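Local structure of periplasmic binding protein/LacI transcriptional regulator (Alkaliphilus metalliredigens, 3CTP) at residues Lys179-Phe184 / Phe236-Ile241. The protein binds the sugar beta-D-xylulofuranose and probably acts as a DNA-binding transcriptional repressor of the LacI family. Numbering follows the deposited sequence.
Sequences KGPEVF and FVFNDI. With XLF (beta-D-xylulofuranose), chain C.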
ATOM      1  N   LYS A 179      12.870  13.918 -10.257  1.00  9.18           N
ATOM      2  CA  LYS A 179      11.858  13.613 -11.274  1.00  9.12           C
ATOM      3  C   LYS A 179      11.663  12.131 -11.456  1.00  9.29           C
ATOM      4  O   LYS A 179      12.511  11.314 -11.075  1.00  9.62           O
ATOM      5  CB  LYS A 179      12.190  14.301 -12.611  1.00 12.66           C
ATOM      6  CG  LYS A 179      13.362  13.740 -13.319  1.00 15.90           C
ATOM      7  CD  LYS A 179      13.578  14.441 -14.733  1.00 12.37           C
ATOM      8  CE  LYS A 179      12.476  14.152 -15.705  1.00 17.59           C
ATOM      9  NZ  LYS A 179      12.386  12.725 -16.159  1.00 21.34           N
ATOM     10  N   GLY A 180      10.513  11.783 -12.001  1.00  8.95           N
ATOM     11  CA  GLY A 180      10.169  10.378 -12.183  1.00  8.79           C
ATOM     12  C   GLY A 180      10.720   9.853 -13.485  1.00  9.43           C
ATOM     13  O   GLY A 180      11.308  10.610 -14.282  1.00  9.88           O
ATOM     14  N   PRO A 181      10.540   8.544 -13.711  1.00 10.83           N
ATOM     15  CA  PRO A 181      10.933   7.856 -14.912  1.00 13.59           C
ATOM     16  C   PRO A 181      10.320   8.535 -16.142  1.00 13.19           C
ATOM     17  O   PRO A 181       9.165   8.923 -16.087  1.00 12.63           O
ATOM     18  CB  PRO A 181      10.225   6.500 -14.750  1.00 14.76           C
ATOM     19  CG  PRO A 181      10.130   6.265 -13.337  1.00 18.82           C
ATOM     20  CD  PRO A 181       9.984   7.636 -12.697  1.00 12.60           C
ATOM     21  N   GLU A 182      11.071   8.618 -17.233  1.00 12.70           N
ATOM     22  CA  GLU A 182      10.615   9.232 -18.468  1.00 13.40           C
ATOM     23  C   GLU A 182       9.375   8.573 -19.084  1.00 11.93           C
ATOM     24  O   GLU A 182       8.623   9.231 -19.837  1.00 13.00           O
ATOM     25  CB  GLU A 182      11.759   9.243 -19.488  1.00 16.43           C
ATOM     26  CG  GLU A 182      11.470  10.003 -20.743  1.00 30.26           C
ATOM     27  CD  GLU A 182      12.685  10.067 -21.648  1.00 30.50           C
ATOM     28  OE1 GLU A 182      13.818  10.171 -21.113  1.00 34.47           O
ATOM     29  OE2 GLU A 182      12.503  10.007 -22.879  1.00 35.92           O
ATOM     30  N   VAL A 183       9.169   7.292 -18.780  1.00 10.78           N
ATOM     31  CA  VAL A 183       8.043   6.566 -19.356  1.00 10.69           C
ATOM     32  C   VAL A 183       6.720   6.904 -18.680  1.00 10.37           C
ATOM     33  O   VAL A 183       5.684   6.422 -19.132  1.00 10.65           O
ATOM     34  CB  VAL A 183       8.271   5.046 -19.291  1.00 13.64           C
ATOM     35  CG1 VAL A 183       9.454   4.685 -20.197  1.00 23.32           C
ATOM     36  CG2 VAL A 183       8.507   4.581 -17.877  1.00 16.44           C
ATOM     37  N   PHE A 184       6.738   7.708 -17.607  1.00  8.75           N
ATOM     38  CA  PHE A 184       5.485   8.137 -16.974  1.00  8.25           C
ATOM     39  C   PHE A 184       5.129   9.501 -17.547  1.00  8.50           C
ATOM     40  O   PHE A 184       5.764  10.512 -17.189  1.00  9.17           O
ATOM     41  CB  PHE A 184       5.651   8.305 -15.453  1.00  9.49           C
ATOM     42  CG  PHE A 184       6.068   7.050 -14.693  1.00  8.56           C
ATOM     43  CD1 PHE A 184       6.024   5.783 -15.267  1.00 10.58           C
ATOM     44  CD2 PHE A 184       6.458   7.183 -13.358  1.00  8.21           C
ATOM     45  CE1 PHE A 184       6.415   4.644 -14.511  1.00  9.31           C
ATOM     46  CE2 PHE A 184       6.805   6.077 -12.601  1.00 10.90           C
ATOM     47  CZ  PHE A 184       6.776   4.810 -13.190  1.00 10.23           C
ATOM     48  N   PHE A 236      11.415  19.426  -4.878  1.00  7.35           N
ATOM     49  CA  PHE A 236      10.124  18.922  -5.343  1.00  6.77           C
ATOM     50  C   PHE A 236      10.355  17.470  -5.749  1.00  8.71           C
ATOM     51  O   PHE A 236      11.206  17.198  -6.600  1.00  7.95           O
ATOM     52  CB  PHE A 236       9.656  19.752  -6.569  1.00  7.07           C
ATOM     53  CG  PHE A 236       8.434  19.198  -7.291  1.00  8.50           C
ATOM     54  CD1 PHE A 236       7.374  18.654  -6.587  1.00  8.28           C
ATOM     55  CD2 PHE A 236       8.346  19.292  -8.695  1.00  7.80           C
ATOM     56  CE1 PHE A 236       6.251  18.147  -7.267  1.00  8.51           C
ATOM     57  CE2 PHE A 236       7.224  18.779  -9.390  1.00  7.87           C
ATOM     58  CZ  PHE A 236       6.166  18.229  -8.668  1.00  8.80           C
ATOM     59  N   VAL A 237       9.623  16.548  -5.119  1.00  7.46           N
ATOM     60  CA  VAL A 237       9.757  15.129  -5.450  1.00  6.83           C
ATOM     61  C   VAL A 237       8.518  14.656  -6.197  1.00  7.38           C
ATOM     62  O   VAL A 237       7.394  15.045  -5.870  1.00  8.58           O
ATOM     63  CB  VAL A 237       9.943  14.269  -4.178  1.00  8.55           C
ATOM     64  CG1 VAL A 237      10.305  12.835  -4.590  1.00  9.27           C
ATOM     65  CG2 VAL A 237      11.040  14.857  -3.283  1.00  8.59           C
ATOM     66  N   PHE A 238       8.723  13.826  -7.214  1.00  7.32           N
ATOM     67  CA  PHE A 238       7.644  13.536  -8.167  1.00  7.64           C
ATOM     68  C   PHE A 238       6.399  12.892  -7.582  1.00  8.14           C
ATOM     69  O   PHE A 238       5.327  12.975  -8.199  1.00  8.86           O
ATOM     70  CB  PHE A 238       8.170  12.702  -9.357  1.00  7.82           C
ATOM     71  CG  PHE A 238       8.602  11.294  -8.986  1.00  6.99           C
ATOM     72  CD1 PHE A 238       7.709  10.226  -9.108  1.00  7.91           C
ATOM     73  CD2 PHE A 238       9.907  11.032  -8.586  1.00  8.09           C
ATOM     74  CE1 PHE A 238       8.129   8.952  -8.785  1.00  7.59           C
ATOM     75  CE2 PHE A 238      10.333   9.752  -8.276  1.00  7.37           C
ATOM     76  CZ  PHE A 238       9.436   8.709  -8.383  1.00  9.57           C
ATOM     77  N   ASN A 239       6.503  12.198  -6.447  1.00  6.99           N
ATOM     78  CA  ASN A 239       5.279  11.781  -5.758  1.00  5.96           C
ATOM     79  C   ASN A 239       5.506  11.637  -4.282  1.00  7.64           C
ATOM     80  O   ASN A 239       6.635  11.804  -3.804  1.00  8.81           O
ATOM     81  CB  ASN A 239       4.632  10.523  -6.388  1.00  7.00           C
ATOM     82  CG  ASN A 239       5.434   9.275  -6.177  1.00  8.04           C
ATOM     83  OD1 ASN A 239       6.299   9.226  -5.319  1.00 10.00           O
ATOM     84  ND2 ASN A 239       5.148   8.226  -6.980  1.00  8.00           N
ATOM     85  N   ASP A 240       4.420  11.439  -3.539  1.00  8.05           N
ATOM     86  CA  ASP A 240       4.517  11.467  -2.087  1.00  7.17           C
ATOM     87  C   ASP A 240       5.301  10.290  -1.519  1.00  8.37           C
ATOM     88  O   ASP A 240       6.038  10.457  -0.555  1.00  8.79           O
ATOM     89  CB  ASP A 240       3.133  11.499  -1.415  1.00  8.10           C
ATOM     90  CG  ASP A 240       2.412  12.817  -1.609  1.00  9.23           C
ATOM     91  OD1 ASP A 240       3.035  13.819  -2.025  1.00  8.96           O
ATOM     92  OD2 ASP A 240       1.188  12.844  -1.313  1.00 10.87           O
ATOM     93  N   ILE A 241       5.120   9.100  -2.093  1.00  8.42           N
ATOM     94  CA  ILE A 241       5.856   7.934  -1.548  1.00  7.98           C
ATOM     95  C   ILE A 241       7.366   8.072  -1.810  1.00  8.76           C
ATOM     96  O   ILE A 241       8.186   7.762  -0.933  1.00  8.70           O
ATOM     97  CB  ILE A 241       5.241   6.581  -2.034  1.00  9.62           C
ATOM     98  CG1 ILE A 241       5.930   5.394  -1.353  1.00 11.73           C
ATOM     99  CG2 ILE A 241       5.262   6.484  -3.539  1.00 10.52           C
ATOM    100  CD1 ILE A 241       5.660   5.336   0.139  1.00 10.79           C
TER
HETATM  101  O4  XLF C 401       2.603   8.430 -12.558  1.00 10.69           O
HETATM  102  C4  XLF C 401       2.506   9.323 -11.446  1.00  9.94           C
HETATM  103  C5  XLF C 401       3.738   9.109 -10.579  1.00  7.80           C
HETATM  104  O5  XLF C 401       3.279   8.435  -9.402  1.00  8.98           O
HETATM  105  C3  XLF C 401       1.339   8.945 -10.549  1.00  9.19           C
HETATM  106  O3  XLF C 401       0.262   9.886 -10.654  1.00  9.46           O
HETATM  107  C2  XLF C 401       1.981   8.982  -9.190  1.00  9.00           C
HETATM  108  O2  XLF C 401       2.112  10.340  -8.720  1.00  8.32           O
HETATM  109  C1  XLF C 401       1.251   8.129  -8.172  1.00  6.89           C
HETATM  110  O1  XLF C 401       1.993   8.121  -6.943  1.00 10.36           O
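Phe238, the first residue past strand 234-237, lays its ring against the backbone of Lys179 and Gly180, at the end of the neighbouring parallel strand 175-179. Gly180 CA sits over one face, 3.7 Å from the centroid of the Phe238 ring and 14° off its normal, a CH-pi contact. CD2 of Phe238 also comes to 3.5 Å from the carbonyl carbon of Lys179. Pro181 CD reaches the far end of the ring more loosely, 4.5 Å from Phe238 CZ. The ring stands there because CG lies between the backbone N and the carbonyl carbon (chi1 67°); its edge faces C5 of the sugar, loosely. With an alanine here, Gly180 CA is likely to lose the ring face it packs on, leaving a gap against the Lys179-Gly180 peptide. The CB of Lys179 points away from Phe238; its NZ donates to Gly180 O (3.0 Å) while forming salt bridges to Glu209 and Glu188.

Next along, Asn239 is both N-cap and ligand-binding residue. Its OD1 accepts from Ala242 N in helix 240-252, and ND2 donates to O5 of the sugar at 3.1 Å, nearly straight at 168°; Asp213 takes a further bond from ND2.

Two neighbouring strand ends of a periplasmic-binding-protein-like domain thus meet through an aromatic ring laid on a peptide, with no hydrogen bond between the segments. The chemistry implies that Phe238 mainly packs the strand ends together beside the pocket and probably touches the sugar only lightly, whereas Asn239, with both ends of its amide engaged, presents a directed N-H to the ring oxygen.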